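PDB 4IV6: acyl-CoA dehydrogenase FadE3 from Mycobacterium smegmatis, which binds dihydroflavine-adenine dinucleotide in a four-chain assembly, as a flavoprotein of the acyl-CoA dehydrogenase family. Local coordinates for residues 156-161 with 212-217; 122-127 with 166-171. All coordinates share one frame; numbering follows the deposited sequence.

Interaction 1 (156-161 with 212-217). With FDA (dihydroflavine-adenine dinucleotide), chain D.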
loop_
_atom_site.group_PDB
_atom_site.type_symbol
_atom_site.label_atom_id
_atom_site.label_comp_id
_atom_site.label_asym_id
_atom_site.label_seq_id
_atom_site.Cartn_x
_atom_site.Cartn_y
_atom_site.Cartn_z
ATOM N N THR B 156 18.592 -20.181 -19.793
ATOM C CA THR B 156 19.249 -19.738 -18.589
ATOM C C THR B 156 18.285 -19.681 -17.419
ATOM O O THR B 156 17.067 -19.815 -17.594
ATOM C CB THR B 156 19.952 -18.406 -18.784
ATOM O OG1 THR B 156 20.909 -18.219 -17.735
ATOM C CG2 THR B 156 18.954 -17.238 -18.808
ATOM N N TRP B 157 18.863 -19.514 -16.234
ATOM C CA TRP B 157 18.159 -19.606 -14.952
ATOM C C TRP B 157 17.497 -20.953 -14.748
ATOM O O TRP B 157 16.450 -21.037 -14.104
ATOM C CB TRP B 157 17.096 -18.484 -14.801
ATOM C CG TRP B 157 17.650 -17.141 -14.593
ATOM C CD1 TRP B 157 17.463 -16.037 -15.394
ATOM C CD2 TRP B 157 18.461 -16.706 -13.496
ATOM N NE1 TRP B 157 18.131 -14.959 -14.873
ATOM C CE2 TRP B 157 18.742 -15.340 -13.700
ATOM C CE3 TRP B 157 18.989 -17.341 -12.368
ATOM C CZ2 TRP B 157 19.549 -14.612 -12.826
ATOM C CZ3 TRP B 157 19.778 -16.615 -11.486
ATOM C CH2 TRP B 157 20.046 -15.265 -11.717
ATOM N N ILE B 158 18.101 -22.026 -15.241
ATOM C CA ILE B 158 17.458 -23.323 -15.116
ATOM C C ILE B 158 17.836 -23.970 -13.788
ATOM O O ILE B 158 18.985 -24.355 -13.571
ATOM C CB ILE B 158 17.760 -24.238 -16.318
ATOM C CG1 ILE B 158 17.351 -23.542 -17.638
ATOM C CG2 ILE B 158 17.056 -25.594 -16.148
ATOM C CD1 ILE B 158 15.962 -22.896 -17.606
ATOM N N SER B 159 16.856 -24.059 -12.891
ATOM C CA SER B 159 17.092 -24.585 -11.557
ATOM C C SER B 159 17.354 -26.090 -11.576
ATOM O O SER B 159 16.763 -26.841 -12.352
ATOM C CB SER B 159 15.907 -24.280 -10.646
ATOM O OG SER B 159 15.764 -22.865 -10.500
ATOM N N ASN B 160 18.240 -26.511 -10.686
ATOM C CA ASN B 160 18.614 -27.903 -10.537
ATOM C C ASN B 160 19.126 -28.553 -11.830
ATOM O O ASN B 160 19.066 -29.773 -11.979
ATOM C CB ASN B 160 17.447 -28.710 -9.998
ATOM C CG ASN B 160 16.787 -28.073 -8.803
ATOM O OD1 ASN B 160 17.294 -28.129 -7.693
ATOM N ND2 ASN B 160 15.610 -27.536 -9.017
ATOM N N ALA B 161 19.654 -27.754 -12.757
ATOM C CA ALA B 161 20.118 -28.274 -14.039
ATOM C C ALA B 161 21.275 -29.256 -13.966
ATOM O O ALA B 161 21.397 -30.120 -14.843
ATOM C CB ALA B 161 20.479 -27.127 -14.972
ATOM N N CYS B 212 21.302 -22.519 -13.602
ATOM C CA CYS B 212 22.346 -22.558 -14.617
ATOM C C CYS B 212 21.977 -22.048 -16.001
ATOM O O CYS B 212 20.805 -22.091 -16.417
ATOM C CB CYS B 212 22.804 -24.005 -14.775
ATOM S SG CYS B 212 23.355 -24.790 -13.238
ATOM N N GLU B 213 23.004 -21.599 -16.707
ATOM C CA GLU B 213 22.938 -21.436 -18.140
ATOM C C GLU B 213 23.220 -22.761 -18.845
ATOM O O GLU B 213 24.148 -23.476 -18.478
ATOM C CB GLU B 213 23.911 -20.379 -18.638
ATOM C CG GLU B 213 23.681 -20.014 -20.101
ATOM C CD GLU B 213 24.667 -18.955 -20.585
ATOM O OE1 GLU B 213 25.540 -19.229 -21.439
ATOM O OE2 GLU B 213 24.597 -17.853 -20.032
ATOM N N LEU B 214 22.380 -23.067 -19.821
ATOM C CA LEU B 214 22.497 -24.233 -20.675
ATOM C C LEU B 214 22.810 -23.820 -22.114
ATOM O O LEU B 214 22.156 -22.939 -22.670
ATOM C CB LEU B 214 21.198 -25.006 -20.733
ATOM C CG LEU B 214 20.428 -25.294 -19.447
ATOM C CD1 LEU B 214 19.237 -26.176 -19.788
ATOM C CD2 LEU B 214 21.302 -25.932 -18.388
ATOM N N ASN B 215 23.742 -24.528 -22.740
ATOM C CA ASN B 215 24.101 -24.291 -24.129
ATOM C C ASN B 215 24.063 -25.589 -24.904
ATOM O O ASN B 215 24.695 -26.544 -24.497
ATOM C CB ASN B 215 25.483 -23.642 -24.179
ATOM C CG ASN B 215 25.408 -22.180 -23.850
ATOM O OD1 ASN B 215 24.986 -21.382 -24.689
ATOM N ND2 ASN B 215 25.799 -21.808 -22.652
ATOM N N PHE B 216 23.278 -25.613 -25.983
ATOM C CA PHE B 216 23.136 -26.757 -26.862
ATOM C C PHE B 216 23.845 -26.478 -28.187
ATOM O O PHE B 216 23.538 -25.485 -28.887
ATOM C CB PHE B 216 21.670 -27.012 -27.134
ATOM C CG PHE B 216 20.883 -27.308 -25.909
ATOM C CD1 PHE B 216 20.789 -28.613 -25.440
ATOM C CD2 PHE B 216 20.283 -26.307 -25.209
ATOM C CE1 PHE B 216 20.057 -28.914 -24.307
ATOM C CE2 PHE B 216 19.565 -26.579 -24.054
ATOM C CZ PHE B 216 19.460 -27.884 -23.606
ATOM N N THR B 217 24.820 -27.325 -28.495
ATOM C CA THR B 217 25.555 -27.284 -29.755
ATOM C C THR B 217 25.416 -28.612 -30.448
ATOM O O THR B 217 25.966 -29.596 -29.997
ATOM C CB THR B 217 27.034 -27.022 -29.474
ATOM O OG1 THR B 217 27.150 -25.870 -28.622
ATOM C CG2 THR B 217 27.789 -26.788 -30.755
HETATM P PA FDA D . 11.594 -10.282 -18.779
HETATM O O1A FDA D . 10.588 -11.105 -19.544
HETATM O O2A FDA D . 12.817 -9.741 -19.466
HETATM O O5B FDA D . 10.804 -9.076 -18.082
HETATM C C5B FDA D . 11.471 -7.968 -17.433
HETATM C C4B FDA D . 10.411 -7.050 -16.800
HETATM O O4B FDA D . 9.423 -6.646 -17.768
HETATM C C3B FDA D . 9.622 -7.748 -15.714
HETATM O O3B FDA D . 9.163 -6.766 -14.759
HETATM C C2B FDA D . 8.471 -8.349 -16.492
HETATM O O2B FDA D . 7.317 -8.646 -15.712
HETATM C C1B FDA D . 8.164 -7.208 -17.432
HETATM N N9A FDA D . 7.437 -7.630 -18.660
HETATM C C8A FDA D . 7.962 -8.346 -19.679
HETATM N N7A FDA D . 7.045 -8.512 -20.653
HETATM C C5A FDA D . 5.913 -7.897 -20.235
HETATM C C6A FDA D . 4.573 -7.692 -20.759
HETATM N N6A FDA D . 4.254 -8.194 -21.953
HETATM N N1A FDA D . 3.659 -7.006 -20.037
HETATM C C2A FDA D . 3.989 -6.473 -18.849
HETATM N N3A FDA D . 5.210 -6.623 -18.288
HETATM C C4A FDA D . 6.183 -7.294 -18.937
HETATM N N1 FDA D . 13.069 -20.562 -15.730
HETATM C C2 FDA D . 13.007 -21.816 -16.171
HETATM O O2 FDA D . 12.663 -22.023 -17.351
HETATM N N3 FDA D . 13.302 -22.865 -15.384
HETATM C C4 FDA D . 13.697 -22.759 -14.115
HETATM O O4 FDA D . 13.991 -23.777 -13.431
HETATM C C4X FDA D . 13.764 -21.401 -13.540
HETATM N N5 FDA D . 14.176 -21.152 -12.279
HETATM C C5X FDA D . 14.626 -19.914 -11.954
HETATM C C6 FDA D . 15.435 -19.704 -10.832
HETATM C C7 FDA D . 15.869 -18.428 -10.473
HETATM C C7M FDA D . 16.769 -18.223 -9.282
HETATM C C8 FDA D . 15.469 -17.316 -11.242
HETATM C C8M FDA D . 15.879 -15.895 -10.932
HETATM C C9 FDA D . 14.674 -17.525 -12.358
HETATM C C9A FDA D . 14.262 -18.813 -12.736
HETATM N N10 FDA D . 13.484 -18.982 -13.901
HETATM C C10 FDA D . 13.447 -20.281 -14.454
HETATM C "C1'" FDA D . 13.463 -17.867 -14.854
HETATM C "C2'" FDA D . 12.202 -17.073 -14.592
HETATM O "O2'" FDA D . 11.037 -17.825 -14.933
HETATM C "C3'" FDA D . 12.277 -15.774 -15.396
HETATM O "O3'" FDA D . 13.176 -14.898 -14.725
HETATM C "C4'" FDA D . 10.943 -15.083 -15.548
HETATM O "O4'" FDA D . 10.264 -15.781 -16.605
HETATM C "C5'" FDA D . 11.101 -13.616 -15.989
HETATM O "O5'" FDA D . 11.960 -13.576 -17.106
HETATM P P FDA D . 12.955 -12.398 -17.465
HETATM O O1P FDA D . 13.442 -12.770 -18.852
HETATM O O2P FDA D . 13.949 -12.236 -16.367
HETATM O O3P FDA D . 11.979 -11.113 -17.467
HETATM O O HOH W 1 22.734 -16.454 -18.427
#

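Interaction 2 (122-127 with 166-171). With FDA (dihydroflavine-adenine dinucleotide), chain D.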
loop_
_atom_site.group_PDB
_atom_site.type_symbol
_atom_site.label_atom_id
_atom_site.label_comp_id
_atom_site.label_asym_id
_atom_site.label_seq_id
_atom_site.Cartn_x
_atom_site.Cartn_y
_atom_site.Cartn_z
ATOM N N ALA B 122 14.319 -34.404 -12.522
ATOM C CA ALA B 122 13.990 -33.651 -13.716
ATOM C C ALA B 122 13.757 -32.199 -13.384
ATOM O O ALA B 122 13.364 -31.836 -12.262
ATOM C CB ALA B 122 12.767 -34.244 -14.416
ATOM N N THR B 123 13.969 -31.353 -14.392
ATOM C CA THR B 123 13.661 -29.940 -14.259
ATOM C C THR B 123 13.081 -29.397 -15.564
ATOM O O THR B 123 13.135 -30.079 -16.601
ATOM C CB THR B 123 14.897 -29.157 -13.840
ATOM O OG1 THR B 123 14.537 -27.800 -13.527
ATOM C CG2 THR B 123 15.948 -29.164 -14.966
ATOM N N MET B 124 12.519 -28.189 -15.502
ATOM C CA MET B 124 11.913 -27.526 -16.675
ATOM C C MET B 124 12.847 -26.487 -17.251
ATOM O O MET B 124 13.262 -25.607 -16.526
ATOM C CB MET B 124 10.663 -26.731 -16.293
ATOM C CG MET B 124 9.487 -27.510 -15.765
ATOM S SD MET B 124 8.762 -28.602 -17.001
ATOM C CE MET B 124 8.455 -27.467 -18.331
ATOM N N ALA B 125 13.092 -26.530 -18.555
ATOM C CA ALA B 125 13.897 -25.522 -19.226
ATOM C C ALA B 125 13.114 -24.737 -20.284
ATOM O O ALA B 125 12.991 -25.159 -21.446
ATOM C CB ALA B 125 15.140 -26.147 -19.829
ATOM N N LEU B 126 12.618 -23.575 -19.878
ATOM C CA LEU B 126 11.863 -22.680 -20.757
ATOM C C LEU B 126 12.636 -21.393 -21.026
ATOM O O LEU B 126 12.791 -21.005 -22.163
ATOM C CB LEU B 126 10.524 -22.283 -20.145
ATOM C CG LEU B 126 9.520 -23.319 -19.653
ATOM C CD1 LEU B 126 8.139 -22.720 -19.459
ATOM C CD2 LEU B 126 9.421 -24.473 -20.585
ATOM N N THR B 127 13.100 -20.743 -19.954
ATOM C CA THR B 127 13.668 -19.411 -20.015
ATOM C C THR B 127 14.915 -19.339 -20.876
ATOM O O THR B 127 15.806 -20.173 -20.773
ATOM C CB THR B 127 13.928 -18.893 -18.591
ATOM O OG1 THR B 127 12.671 -18.842 -17.885
ATOM C CG2 THR B 127 14.569 -17.515 -18.596
ATOM N N LEU B 166 17.236 -35.423 -16.418
ATOM C CA LEU B 166 16.223 -35.260 -17.475
ATOM C C LEU B 166 15.738 -33.831 -17.460
ATOM O O LEU B 166 15.386 -33.303 -16.415
ATOM C CB LEU B 166 15.047 -36.195 -17.275
ATOM C CG LEU B 166 13.923 -36.143 -18.319
ATOM C CD1 LEU B 166 14.411 -36.663 -19.659
ATOM C CD2 LEU B 166 12.750 -36.946 -17.822
ATOM N N VAL B 167 15.726 -33.196 -18.622
ATOM C CA VAL B 167 15.316 -31.796 -18.728
ATOM C C VAL B 167 14.169 -31.725 -19.744
ATOM O O VAL B 167 14.289 -32.227 -20.865
ATOM C CB VAL B 167 16.523 -30.917 -19.130
ATOM C CG1 VAL B 167 16.091 -29.472 -19.369
ATOM C CG2 VAL B 167 17.607 -30.974 -18.061
ATOM N N ALA B 168 13.037 -31.191 -19.316
ATOM C CA ALA B 168 11.924 -30.927 -20.206
ATOM C C ALA B 168 12.185 -29.588 -20.899
ATOM O O ALA B 168 12.019 -28.518 -20.316
ATOM C CB ALA B 168 10.612 -30.902 -19.444
ATOM N N LEU B 169 12.597 -29.672 -22.156
ATOM C CA LEU B 169 13.106 -28.521 -22.892
ATOM C C LEU B 169 12.052 -27.996 -23.840
ATOM O O LEU B 169 11.665 -28.700 -24.765
ATOM C CB LEU B 169 14.322 -28.934 -23.715
ATOM C CG LEU B 169 15.037 -27.827 -24.484
ATOM C CD1 LEU B 169 15.766 -26.871 -23.532
ATOM C CD2 LEU B 169 16.031 -28.431 -25.445
ATOM N N MET B 170 11.620 -26.754 -23.647
ATOM C CA MET B 170 10.690 -26.131 -24.589
ATOM C C MET B 170 11.536 -25.505 -25.677
ATOM O O MET B 170 12.465 -24.733 -25.389
ATOM C CB MET B 170 9.812 -25.094 -23.907
ATOM C CG MET B 170 8.733 -24.505 -24.820
ATOM S SD MET B 170 7.693 -23.264 -23.997
ATOM C CE MET B 170 6.594 -24.299 -23.091
ATOM N N CYS B 171 11.235 -25.870 -26.916
ATOM C CA CYS B 171 12.049 -25.479 -28.064
ATOM C C CYS B 171 11.221 -25.442 -29.336
ATOM O O CYS B 171 10.105 -25.929 -29.363
ATOM C CB CYS B 171 13.227 -26.428 -28.213
ATOM S SG CYS B 171 12.782 -28.164 -28.333
HETATM P PA FDA D . 11.594 -10.282 -18.779
HETATM O O1A FDA D . 10.588 -11.105 -19.544
HETATM O O2A FDA D . 12.817 -9.741 -19.466
HETATM O O5B FDA D . 10.804 -9.076 -18.082
HETATM C C5B FDA D . 11.471 -7.968 -17.433
HETATM C C4B FDA D . 10.411 -7.050 -16.800
HETATM O O4B FDA D . 9.423 -6.646 -17.768
HETATM C C3B FDA D . 9.622 -7.748 -15.714
HETATM O O3B FDA D . 9.163 -6.766 -14.759
HETATM C C2B FDA D . 8.471 -8.349 -16.492
HETATM O O2B FDA D . 7.317 -8.646 -15.712
HETATM C C1B FDA D . 8.164 -7.208 -17.432
HETATM N N9A FDA D . 7.437 -7.630 -18.660
HETATM C C8A FDA D . 7.962 -8.346 -19.679
HETATM N N7A FDA D . 7.045 -8.512 -20.653
HETATM C C5A FDA D . 5.913 -7.897 -20.235
HETATM C C6A FDA D . 4.573 -7.692 -20.759
HETATM N N6A FDA D . 4.254 -8.194 -21.953
HETATM N N1A FDA D . 3.659 -7.006 -20.037
HETATM C C2A FDA D . 3.989 -6.473 -18.849
HETATM N N3A FDA D . 5.210 -6.623 -18.288
HETATM C C4A FDA D . 6.183 -7.294 -18.937
HETATM N N1 FDA D . 13.069 -20.562 -15.730
HETATM C C2 FDA D . 13.007 -21.816 -16.171
HETATM O O2 FDA D . 12.663 -22.023 -17.351
HETATM N N3 FDA D . 13.302 -22.865 -15.384
HETATM C C4 FDA D . 13.697 -22.759 -14.115
HETATM O O4 FDA D . 13.991 -23.777 -13.431
HETATM C C4X FDA D . 13.764 -21.401 -13.540
HETATM N N5 FDA D . 14.176 -21.152 -12.279
HETATM C C5X FDA D . 14.626 -19.914 -11.954
HETATM C C6 FDA D . 15.435 -19.704 -10.832
HETATM C C7 FDA D . 15.869 -18.428 -10.473
HETATM C C7M FDA D . 16.769 -18.223 -9.282
HETATM C C8 FDA D . 15.469 -17.316 -11.242
HETATM C C8M FDA D . 15.879 -15.895 -10.932
HETATM C C9 FDA D . 14.674 -17.525 -12.358
HETATM C C9A FDA D . 14.262 -18.813 -12.736
HETATM N N10 FDA D . 13.484 -18.982 -13.901
HETATM C C10 FDA D . 13.447 -20.281 -14.454
HETATM C "C1'" FDA D . 13.463 -17.867 -14.854
HETATM C "C2'" FDA D . 12.202 -17.073 -14.592
HETATM O "O2'" FDA D . 11.037 -17.825 -14.933
HETATM C "C3'" FDA D . 12.277 -15.774 -15.396
HETATM O "O3'" FDA D . 13.176 -14.898 -14.725
HETATM C "C4'" FDA D . 10.943 -15.083 -15.548
HETATM O "O4'" FDA D . 10.264 -15.781 -16.605
HETATM C "C5'" FDA D . 11.101 -13.616 -15.989
HETATM O "O5'" FDA D . 11.960 -13.576 -17.106
HETATM P P FDA D . 12.955 -12.398 -17.465
HETATM O O1P FDA D . 13.442 -12.770 -18.852
HETATM O O2P FDA D . 13.949 -12.236 -16.367
HETATM O O3P FDA D . 11.979 -11.113 -17.467
#

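Interaction 1 (156-161 with 212-217)
In Ile-158, CG1 points opposite the carbonyl carbon, next to the backbone N (chi1 -56°), and CG of Leu-214 is turned likewise about its own CA-CB bond (chi1 -45°). With these torsions the two side chains cross at about a right angle, with Ile-158 CG1 3.9 Å from Leu-214 CD1. The other leucine methyl, CD2, lies 3.7 Å from CB of Ala-161, which also touches CB of Cys-212. Ala-161 closes a type II turn that begins at Ile-158, and its single methyl suits this tight return against strand 212-216.

The backbones form a G1 beta bulge in the middle-domain beta structure of the acyl-CoA dehydrogenase fold: Trp-157 and Ile-158 both face Cys-212. Ile-158 N donates to Cys-212 O at 2.9 Å along a nearly straight bond (169°), and Cys-212 N returns one to Ile-158 O at 3.0 Å, approaching from above the carbonyl plane. The left-handed backbone of Trp-157 turns the chain a corner, so that its CB points away from strand 212-216, and the indole lies against the flavin. C8M of the flavin lies over one indole face, 3.7 Å above the plane and offset toward the rim, while Tyr-344 of the second subunit meets the ring edge-to-face. Nearby, a water bridges Thr-156 OG1 and Glu-213 OE2; Arg-199 also holds that carboxylate in a salt bridge.

The backbone N of Ser-159 donates to FDA O4 at 2.9 Å. Serine suits the place through its hydroxyl: Ser-159 OG accepts from FDA N5, also at 2.9 Å, and is hydrogen-bonded to Ser-211 OG as well. An N5 that donates is consistent with the reduced flavin in the model, and the bond to O4 would probably draw electron density toward that oxygen.

Interaction 2 (122-127 with 166-171)
Thr-123 and Val-167 set their CG2 methyls side by side, 4.0 Å apart, across the parallel pair formed by edge strand 122-125 and central strand 166-172 of a three-stranded mixed sheet in the middle domain of this acyl-CoA dehydrogenase. No helix lies in the chain between them; it runs instead through strands of the neighbouring antiparallel sheet, and Ile-158 from there packs on the face bearing Thr-123 and Ala-125. The small CB of Ala-125 is the bump on this face. It fits between two branched neighbours, 3.5 Å from Val-167 CG1, a tight contact, and 3.8 Å from Leu-169 CD1.

On the face bearing Met-124 and Ala-168 the sizes are reversed. The methionine chain bends at chi2 and chi3 (-66° and -54°), which brings SD to 3.8 Å from Ala-168 CB; a flexible thioether can fold over so short a partner. Helices 83-102 and 234-270 both pack on Met-124. Past the strand's end, Leu-126 crosses Met-170 aslant, pressing CD2 to 3.4 Å from Met-170 CB.

Thr-123 and Ala-125 spend both N and O on the backbone of 166-171, in four hydrogen bonds. Met-124 O, on the opposite edge of strand 122-125, instead accepts from FDA N3 at 3.0 Å in an almost linear bond (174°). Leu-126 N and Thr-127 N both donate to FDA O2, gripping it twice, and the hydroxyl of Thr-127 completes the set: its OG1 accepts from FDA N1 at 2.8 Å.

Both contacts are buried and lie in the middle domain, their centres about 9 Å apart, yet they belong to two different sheets facing each other. Interaction 1 joins antiparallel strands through a bulge and reaches the second subunit and, at Glu-213, a partly exposed edge with water and charge. Interaction 2 is a regular parallel pairing, more apolar between its side chains and covered by helices of the same chain. They are joined directly: Thr-123 OG1 lies 2.7 Å from Ser-159 O, probably a hydrogen bond, and Thr-156 N lies 3.0 Å from Thr-127 O, probably a second. Both hold the same flavin, interaction 1 partly through a side-chain ring and interaction 2 largely through backbone.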